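Local coordinates for DltD domain-containing protein (Beauveria bassiana, PDB 7D78) that is a fungal polyketide thioesterase, DcsB, that cyclises a polyketide chain into a medium-ring lactone, probably by serine-hydrolase chemistry on an alpha/beta-hydrolase fold, at residues A152-C157 / D310-F315; V259-P264 / K286-A291; E265-S270 / K294-V299. One frame throughout, in Å; residues are numbered along the deposited sequence.

Contact 1 of 3, residues A152-C157 / D310-F315; sequences ALVMVC and DAMTEF
Strand 152-156 and helix 310-315 run nearly antiparallel, at 163° between their directions, with their axes 10.0 Å apart at closest approach; Val154 faces Met312 and Ala152 faces Phe315. The distance is that of a helix laid on a sheet, and no hydrogen bond crosses it: the contact is made mainly by apolar side chains.

Met312 does most of the reaching. Its CG lies anti to the carbonyl carbon (chi1 -63°) and the chain beyond is extended, which carries the sulfur and methyl along the sheet toward the C-terminal end of the strand. On the way CG rests against Val154 CG1 at 4.3 Å, and at its end the methyl CE presses on Val156 CG2 at 3.4 Å, a carbon pair tighter than usual. The side chains of Met312 and Val156 cross at about a right angle, and a single methyl of each makes the touch. A long, unbranched methionine suits this place because it reaches two residues of the strand, Val154 and Val156, from one helix position. The beta-branched valines suit theirs, offering compact methyl surfaces to the helix without flexible ends.

One turn further on, Phe315 spans the longer distance near the start of the strand. Its ring corner CE2 lies 4.4 Å from Ala152 CB and as far from the carbonyl oxygen Leu153 O, approached obliquely. Alanine's single methyl suits a place beside a bulky ring.

Leu153 points to the other face of the sheet, where it packs on helix 135-146. Strand 152-156 lies in the alpha/beta sandwich between strands 127-133 and 259-264; Trp131 of the former touches Val154, Val156 and Met312, while Leu260 of the latter touches Phe315.

Contact 2 of 3, residues V259-P264 / K286-A291; sequences VLMVTP and KKFLEA
These are the two parallel strands of a beta-alpha-beta unit, 259-264 and 286-291, linked through helix 272-281, the second strand being the outermost at this end of the sheet. Five backbone hydrogen bonds zip the strands together in register, from Lys287 N to Val259 O (2.9 Å) through Met261 N to Lys287 O (3.0 Å) and on to Ala291 N with Thr263 O.

On the face holding Met261, Thr263 and Phe288, the phenylalanine ring reaches over toward the neighbouring strand. A chi1 of -178° swings the ring away from its own amide nitrogen and forward along the sheet, setting Phe288 CE1 3.3 Å from Thr263 OG1, whose hydroxyl is hydrogen-bonded to Gln275. The sulfur of Met261 stands at the edge of the same ring, a Met-aromatic contact, 5.5 Å from SD to the ring centroid. Replacing Phe288 with an alanine would probably open a gap beside Thr263 and cost the Met261 sulfur this ring-edge contact.

On the opposite face, Leu260 CD1 lies 3.7 Å from Lys287 CG: the lysine lends its aliphatic stem to the leucine while its amine leads away, as suits an edge strand. Val262 CG2 and Leu289 CB meet side by side at 4.2 Å; Val262, being beta-branched, favours extended backbone, and Leu289 adds apolar bulk.

Helix 272-281 covers the Phe288 face, with Phe279 meeting that ring and Met261; helix 305-319 covers the other, where Met312 touches Leu260 and Val262 and Ala311 touches Leu289. Strand 150-156 flanks strand 259-264 on its remaining edge.

Contact 3 of 3, residues E265-S270 / K294-V299; sequences ELDTMS and KGHLTV
Asp267 and His296 meet here in the arrangement expected of the acid and base of an alpha/beta-hydrolase catalytic triad, each on a loop that follows a strand; with Ser134, which His296 NE2 reaches by a hydrogen bond, they probably form that triad.

Among the polar contacts, His296 ND1 donates to Asp267 OD2 at 2.8 Å and 173°. The oxygen is met on its syn side and lies in the ring plane, though carboxylate and ring planes stand 52° apart. A chi1 of -162° in Asp267 turns the carboxylate toward the ring. The other oxygen, OD1, accepts twice from its own loop: Met269 N, at 2.9 Å, closes an Asx turn, and Ser270 N, three residues on, adds the bond of an Asx motif. Together they fix the carboxylate's rotation, while Gln275 also bonds OD2. Aspartate suits both tasks, being short enough to hold its own loop with one oxygen while offering the other to the histidine. Farther out, Leu266 N bonds Lys294 O at 2.8 Å, tying the loops where they leave the sheet, and Gly295 N is held by Thr298 OG1.

The apolar contacts come chiefly from Met269. Its CB lies over one face of the imidazole in a CH-pi contact, 4.0 Å from the centroid, and the bend at chi3 brings Met269 CE near His296 CD2. The same flexible chain sets Met269 SD 3.5 Å from Leu297 CD2, the two side chains crossing nearly at a right angle.

Water adds a last bridge: water 1 accepts from His296 N at 3.0 Å and also bonds Thr268 OG1.

Following the chain from the N terminus, the first segment met is 152-157, the end of strand 150-156 with Cys157 beyond it; its helical partner 310-315 comes only near the C terminus, so contact 1 closes a long loop that encloses both other contacts. Within it, contact 2 pairs 259-264 with 286-291, and contact 3 crosses it, since 265-270 leaves the first of these strands and 294-299 follows the second. Strands 150-156 and 259-264 are sheet neighbours, which unites contacts 1 and 2. Glu265 N and Ala291 O carry contact 2 into contact 3, while Cys157 brings the end of strand 150-156 against His296 and Asp267 in the probable active site.

Contact 1 of 3, residues A152-C157 / D310-F315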
loop_
_atom_site.group_PDB
_atom_site.type_symbol
_atom_site.label_atom_id
_atom_site.label_comp_id
_atom_site.label_asym_id
_atom_site.label_seq_id
_atom_site.Cartn_x
_atom_site.Cartn_y
_atom_site.Cartn_z
ATOM N N ALA A 152 14.711 -17.593 -5.139
ATOM C CA ALA A 152 14.087 -18.443 -4.137
ATOM C C ALA A 152 13.623 -17.558 -2.994
ATOM O O ALA A 152 14.162 -16.472 -2.765
ATOM C CB ALA A 152 15.035 -19.523 -3.607
ATOM N N LEU A 153 12.631 -18.060 -2.268
ATOM C CA LEU A 153 11.992 -17.342 -1.176
ATOM C C LEU A 153 11.909 -18.277 0.020
ATOM O O LEU A 153 11.345 -19.369 -0.085
ATOM C CB LEU A 153 10.598 -16.870 -1.586
ATOM C CG LEU A 153 9.677 -16.337 -0.493
ATOM C CD1 LEU A 153 10.237 -15.024 0.058
ATOM C CD2 LEU A 153 8.280 -16.132 -1.077
ATOM N N VAL A 154 12.473 -17.860 1.147
ATOM C CA VAL A 154 12.379 -18.610 2.393
ATOM C C VAL A 154 11.613 -17.757 3.385
ATOM O O VAL A 154 12.056 -16.656 3.732
ATOM C CB VAL A 154 13.762 -18.977 2.945
ATOM C CG1 VAL A 154 13.622 -19.616 4.319
ATOM C CG2 VAL A 154 14.472 -19.913 1.977
ATOM N N MET A 155 10.464 -18.253 3.824
ATOM C CA MET A 155 9.642 -17.569 4.812
ATOM C C MET A 155 9.638 -18.387 6.093
ATOM O O MET A 155 9.227 -19.555 6.095
ATOM C CB MET A 155 8.214 -17.375 4.312
ATOM C CG MET A 155 8.080 -16.396 3.157
ATOM S SD MET A 155 6.346 -16.126 2.762
ATOM C CE MET A 155 5.921 -17.672 1.976
ATOM N N VAL A 156 10.079 -17.773 7.179
ATOM C CA VAL A 156 10.027 -18.386 8.498
ATOM C C VAL A 156 8.909 -17.713 9.278
ATOM O O VAL A 156 8.899 -16.484 9.422
ATOM C CB VAL A 156 11.374 -18.265 9.222
ATOM C CG1 VAL A 156 11.292 -18.880 10.621
ATOM C CG2 VAL A 156 12.458 -18.913 8.388
ATOM N N CYS A 157 7.964 -18.521 9.764
ATOM C CA CYS A 157 6.793 -18.098 10.530
ATOM C C CYS A 157 6.179 -16.790 10.003
ATOM O O CYS A 157 6.013 -15.832 10.764
ATOM C CB CYS A 157 7.122 -17.985 12.017
ATOM S SG CYS A 157 8.435 -16.790 12.465
ATOM N N ASP A 310 19.975 -26.286 8.068
ATOM C CA ASP A 310 20.501 -27.132 6.999
ATOM C C ASP A 310 19.453 -27.370 5.920
ATOM O O ASP A 310 19.777 -27.422 4.726
ATOM C CB ASP A 310 20.999 -28.461 7.572
ATOM C CG ASP A 310 22.398 -28.353 8.132
ATOM O OD1 ASP A 310 23.052 -27.318 7.867
ATOM O OD2 ASP A 310 22.844 -29.287 8.832
ATOM N N ALA A 311 18.187 -27.506 6.323
ATOM C CA ALA A 311 17.121 -27.685 5.347
ATOM C C ALA A 311 16.975 -26.466 4.445
ATOM O O ALA A 311 16.648 -26.605 3.258
ATOM C CB ALA A 311 15.807 -27.976 6.061
ATOM N N MET A 312 17.219 -25.270 4.986
ATOM C CA MET A 312 17.139 -24.057 4.176
ATOM C C MET A 312 18.231 -24.032 3.116
ATOM O O MET A 312 17.953 -23.825 1.932
ATOM C CB MET A 312 17.237 -22.820 5.068
ATOM C CG MET A 312 16.113 -22.686 6.069
ATOM S SD MET A 312 16.414 -21.350 7.249
ATOM C CE MET A 312 14.858 -21.365 8.082
ATOM N N THR A 313 19.486 -24.253 3.522
ATOM C CA THR A 313 20.581 -24.216 2.558
ATOM C C THR A 313 20.451 -25.313 1.520
ATOM O O THR A 313 20.869 -25.128 0.373
ATOM C CB THR A 313 21.929 -24.334 3.264
ATOM O OG1 THR A 313 21.930 -25.489 4.112
ATOM C CG2 THR A 313 22.173 -23.103 4.095
ATOM N N GLU A 314 19.900 -26.466 1.905
ATOM C CA GLU A 314 19.658 -27.520 0.929
ATOM C C GLU A 314 18.626 -27.069 -0.098
ATOM O O GLU A 314 18.827 -27.233 -1.306
ATOM C CB GLU A 314 19.213 -28.804 1.632
ATOM C CG GLU A 314 18.954 -29.975 0.684
ATOM C CD GLU A 314 18.069 -31.056 1.302
ATOM O OE1 GLU A 314 17.937 -32.142 0.692
ATOM O OE2 GLU A 314 17.502 -30.825 2.397
ATOM N N PHE A 315 17.519 -26.472 0.368
ATOM C CA PHE A 315 16.489 -25.992 -0.555
ATOM C C PHE A 315 17.042 -24.918 -1.487
ATOM O O PHE A 315 16.762 -24.920 -2.690
ATOM C CB PHE A 315 15.284 -25.463 0.230
ATOM C CG PHE A 315 14.182 -24.917 -0.637
ATOM C CD1 PHE A 315 13.190 -25.756 -1.125
ATOM C CD2 PHE A 315 14.127 -23.563 -0.956
ATOM C CE1 PHE A 315 12.171 -25.266 -1.928
ATOM C CE2 PHE A 315 13.107 -23.056 -1.767
ATOM C CZ PHE A 315 12.128 -23.905 -2.246
#

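Contact 2 of 3, residues V259-P264 / K286-A291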
loop_
_atom_site.group_PDB
_atom_site.type_symbol
_atom_site.label_atom_id
_atom_site.label_comp_id
_atom_site.label_asym_id
_atom_site.label_seq_id
_atom_site.Cartn_x
_atom_site.Cartn_y
_atom_site.Cartn_z
ATOM N N VAL A 259 9.630 -21.711 -3.171
ATOM C CA VAL A 259 9.349 -21.161 -1.850
ATOM C C VAL A 259 9.453 -22.253 -0.798
ATOM O O VAL A 259 8.848 -23.323 -0.932
ATOM C CB VAL A 259 7.971 -20.467 -1.793
ATOM C CG1 VAL A 259 6.878 -21.357 -2.379
ATOM C CG2 VAL A 259 7.630 -20.051 -0.346
ATOM N N LEU A 260 10.197 -21.963 0.259
ATOM C CA LEU A 260 10.259 -22.787 1.455
ATOM C C LEU A 260 9.592 -22.024 2.587
ATOM O O LEU A 260 9.952 -20.872 2.854
ATOM C CB LEU A 260 11.711 -23.111 1.824
ATOM C CG LEU A 260 11.918 -23.672 3.228
ATOM C CD1 LEU A 260 11.338 -25.083 3.300
ATOM C CD2 LEU A 260 13.407 -23.670 3.569
ATOM N N MET A 261 8.615 -22.649 3.236
ATOM C CA MET A 261 8.002 -22.083 4.428
ATOM C C MET A 261 8.317 -22.948 5.641
ATOM O O MET A 261 8.123 -24.172 5.609
ATOM C CB MET A 261 6.489 -21.955 4.272
ATOM C CG MET A 261 5.826 -21.336 5.495
ATOM S SD MET A 261 4.043 -21.193 5.297
ATOM C CE MET A 261 3.933 -20.186 3.820
ATOM N N VAL A 262 8.780 -22.305 6.707
ATOM C CA VAL A 262 9.033 -22.946 7.990
ATOM C C VAL A 262 8.020 -22.403 8.990
ATOM O O VAL A 262 8.038 -21.208 9.318
ATOM C CB VAL A 262 10.468 -22.695 8.469
ATOM C CG1 VAL A 262 10.709 -23.381 9.817
ATOM C CG2 VAL A 262 11.469 -23.166 7.416
ATOM N N THR A 263 7.151 -23.282 9.490
ATOM C CA THR A 263 6.062 -22.908 10.374
ATOM C C THR A 263 6.244 -23.559 11.736
ATOM O O THR A 263 6.445 -24.784 11.806
ATOM C CB THR A 263 4.714 -23.334 9.769
ATOM O OG1 THR A 263 4.460 -22.560 8.592
ATOM C CG2 THR A 263 3.563 -23.137 10.772
ATOM N N PRO A 264 6.176 -22.799 12.833
ATOM C CA PRO A 264 6.257 -23.414 14.163
ATOM C C PRO A 264 4.935 -24.081 14.507
ATOM O O PRO A 264 3.869 -23.478 14.353
ATOM C CB PRO A 264 6.539 -22.227 15.098
ATOM C CG PRO A 264 6.622 -20.982 14.187
ATOM C CD PRO A 264 5.920 -21.349 12.925
ATOM N N LYS A 286 7.904 -25.996 -4.198
ATOM C CA LYS A 286 7.754 -25.501 -2.833
ATOM C C LYS A 286 8.056 -26.607 -1.832
ATOM O O LYS A 286 8.032 -27.797 -2.162
ATOM C CB LYS A 286 6.344 -24.943 -2.597
ATOM C CG LYS A 286 5.216 -25.974 -2.723
ATOM C CD LYS A 286 3.859 -25.300 -2.542
ATOM C CE LYS A 286 2.721 -26.306 -2.574
ATOM N NZ LYS A 286 1.406 -25.627 -2.527
ATOM N N LYS A 287 8.327 -26.190 -0.595
ATOM C CA LYS A 287 8.628 -27.115 0.490
ATOM C C LYS A 287 8.097 -26.539 1.790
ATOM O O LYS A 287 8.266 -25.348 2.066
ATOM C CB LYS A 287 10.132 -27.387 0.630
ATOM C CG LYS A 287 10.460 -28.342 1.789
ATOM C CD LYS A 287 11.940 -28.700 1.854
ATOM C CE LYS A 287 12.238 -29.648 3.023
ATOM N NZ LYS A 287 11.387 -30.874 2.956
ATOM N N PHE A 288 7.467 -27.392 2.588
ATOM C CA PHE A 288 6.939 -27.013 3.888
ATOM C C PHE A 288 7.678 -27.753 4.998
ATOM O O PHE A 288 7.915 -28.963 4.897
ATOM C CB PHE A 288 5.439 -27.315 3.960
ATOM C CG PHE A 288 4.810 -26.917 5.256
ATOM C CD1 PHE A 288 4.454 -25.602 5.487
ATOM C CD2 PHE A 288 4.589 -27.856 6.248
ATOM C CE1 PHE A 288 3.876 -25.228 6.688
ATOM C CE2 PHE A 288 4.016 -27.496 7.448
ATOM C CZ PHE A 288 3.656 -26.181 7.671
ATOM N N LEU A 289 8.050 -27.021 6.051
ATOM C CA LEU A 289 8.704 -27.592 7.225
ATOM C C LEU A 289 7.969 -27.144 8.476
ATOM O O LEU A 289 7.857 -25.941 8.729
ATOM C CB LEU A 289 10.167 -27.157 7.324
ATOM C CG LEU A 289 11.238 -28.015 6.679
ATOM C CD1 LEU A 289 12.544 -27.676 7.360
ATOM C CD2 LEU A 289 10.903 -29.482 6.834
ATOM N N GLU A 290 7.482 -28.100 9.264
ATOM C CA GLU A 290 6.884 -27.798 10.560
ATOM C C GLU A 290 7.921 -28.030 11.647
ATOM O O GLU A 290 8.515 -29.111 11.714
ATOM C CB GLU A 290 5.649 -28.659 10.820
ATOM C CG GLU A 290 5.031 -28.450 12.199
ATOM C CD GLU A 290 3.672 -29.126 12.333
ATOM O OE1 GLU A 290 3.477 -30.189 11.711
ATOM O OE2 GLU A 290 2.794 -28.591 13.041
ATOM N N ALA A 291 8.146 -27.018 12.485
ATOM C CA ALA A 291 9.098 -27.117 13.592
ATOM C C ALA A 291 8.327 -27.544 14.838
ATOM O O ALA A 291 7.701 -26.718 15.506
ATOM C CB ALA A 291 9.833 -25.796 13.804
#

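Contact 3 of 3, residues E265-S270 / K294-V299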
loop_
_atom_site.group_PDB
_atom_site.type_symbol
_atom_site.label_atom_id
_atom_site.label_comp_id
_atom_site.label_asym_id
_atom_site.label_seq_id
_atom_site.Cartn_x
_atom_site.Cartn_y
_atom_site.Cartn_z
ATOM N N GLU A 265 5.011 -25.334 14.982
ATOM C CA GLU A 265 3.800 -26.055 15.372
ATOM C C GLU A 265 2.965 -25.263 16.368
ATOM O O GLU A 265 1.737 -25.196 16.247
ATOM C CB GLU A 265 4.155 -27.424 15.972
ATOM C CG GLU A 265 2.912 -28.251 16.298
ATOM C CD GLU A 265 3.200 -29.444 17.195
ATOM O OE1 GLU A 265 4.275 -29.471 17.831
ATOM O OE2 GLU A 265 2.340 -30.349 17.263
ATOM N N LEU A 266 3.613 -24.660 17.362
ATOM C CA LEU A 266 2.940 -23.973 18.457
ATOM C C LEU A 266 3.048 -22.456 18.325
ATOM O O LEU A 266 3.260 -21.740 19.306
ATOM C CB LEU A 266 3.496 -24.443 19.800
ATOM C CG LEU A 266 3.485 -25.967 19.952
ATOM C CD1 LEU A 266 4.096 -26.394 21.278
ATOM C CD2 LEU A 266 2.063 -26.474 19.825
ATOM N N ASP A 267 2.897 -21.946 17.109
ATOM C CA ASP A 267 2.976 -20.506 16.888
ATOM C C ASP A 267 1.760 -19.828 17.507
ATOM O O ASP A 267 0.645 -19.961 16.998
ATOM C CB ASP A 267 3.060 -20.219 15.391
ATOM C CG ASP A 267 3.574 -18.821 15.098
ATOM O OD1 ASP A 267 3.256 -17.905 15.884
ATOM O OD2 ASP A 267 4.284 -18.640 14.081
ATOM N N THR A 268 1.967 -19.083 18.594
ATOM C CA THR A 268 0.900 -18.327 19.239
ATOM C C THR A 268 0.784 -16.894 18.729
ATOM O O THR A 268 -0.058 -16.148 19.238
ATOM C CB THR A 268 1.118 -18.275 20.753
ATOM O OG1 THR A 268 2.444 -17.789 21.010
ATOM C CG2 THR A 268 0.938 -19.657 21.373
ATOM N N MET A 269 1.628 -16.479 17.780
ATOM C CA MET A 269 1.554 -15.139 17.199
ATOM C C MET A 269 1.049 -15.104 15.768
ATOM O O MET A 269 0.382 -14.139 15.386
ATOM C CB MET A 269 2.912 -14.416 17.244
ATOM C CG MET A 269 3.290 -13.785 18.598
ATOM S SD MET A 269 5.067 -13.699 18.886
ATOM C CE MET A 269 5.579 -12.130 18.230
ATOM N N SER A 270 1.391 -16.094 14.956
ATOM C CA SER A 270 0.845 -16.228 13.609
ATOM C C SER A 270 0.202 -17.601 13.513
ATOM O O SER A 270 0.920 -18.618 13.548
ATOM C CB SER A 270 1.943 -16.060 12.559
ATOM O OG SER A 270 1.458 -16.341 11.256
ATOM N N LYS A 294 7.757 -25.841 18.568
ATOM C CA LYS A 294 8.345 -24.508 18.536
ATOM C C LYS A 294 7.269 -23.430 18.465
ATOM O O LYS A 294 6.147 -23.671 18.009
ATOM C CB LYS A 294 9.302 -24.364 17.352
ATOM C CG LYS A 294 10.531 -25.241 17.476
ATOM C CD LYS A 294 11.123 -25.136 18.873
ATOM C CE LYS A 294 12.309 -26.076 19.039
ATOM N NZ LYS A 294 13.476 -25.647 18.229
ATOM N N GLY A 295 7.629 -22.234 18.942
ATOM C CA GLY A 295 6.801 -21.060 18.826
ATOM C C GLY A 295 7.341 -20.074 17.803
ATOM O O GLY A 295 8.318 -20.332 17.101
ATOM N N HIS A 296 6.674 -18.916 17.737
ATOM C CA HIS A 296 7.024 -17.894 16.749
ATOM C C HIS A 296 8.468 -17.423 16.903
ATOM O O HIS A 296 9.148 -17.159 15.903
ATOM C CB HIS A 296 6.052 -16.717 16.870
ATOM C CG HIS A 296 6.054 -15.792 15.690
ATOM N ND1 HIS A 296 5.463 -16.118 14.489
ATOM C CD2 HIS A 296 6.542 -14.538 15.541
ATOM C CE1 HIS A 296 5.602 -15.112 13.645
ATOM N NE2 HIS A 296 6.258 -14.142 14.254
ATOM N N LEU A 297 8.959 -17.304 18.145
ATOM C CA LEU A 297 10.309 -16.792 18.380
ATOM C C LEU A 297 11.358 -17.878 18.560
ATOM O O LEU A 297 12.551 -17.579 18.455
ATOM C CB LEU A 297 10.368 -15.896 19.627
ATOM C CG LEU A 297 9.564 -14.597 19.693
ATOM C CD1 LEU A 297 9.587 -13.844 18.380
ATOM C CD2 LEU A 297 8.147 -14.887 20.133
ATOM N N THR A 298 10.955 -19.112 18.854
ATOM C CA THR A 298 11.887 -20.206 19.092
ATOM C C THR A 298 11.999 -21.141 17.901
ATOM O O THR A 298 12.661 -22.180 17.996
ATOM C CB THR A 298 11.467 -21.000 20.336
ATOM O OG1 THR A 298 10.149 -21.534 20.144
ATOM C CG2 THR A 298 11.475 -20.104 21.576
ATOM N N VAL A 299 11.356 -20.803 16.783
ATOM C CA VAL A 299 11.330 -21.706 15.637
ATOM C C VAL A 299 12.739 -21.990 15.127
ATOM O O VAL A 299 13.000 -23.069 14.582
ATOM C CB VAL A 299 10.421 -21.116 14.542
ATOM C CG1 VAL A 299 10.916 -19.727 14.132
ATOM C CG2 VAL A 299 10.315 -22.059 13.355
HETATM O O HOH W 1 4.593 -18.256 19.725
#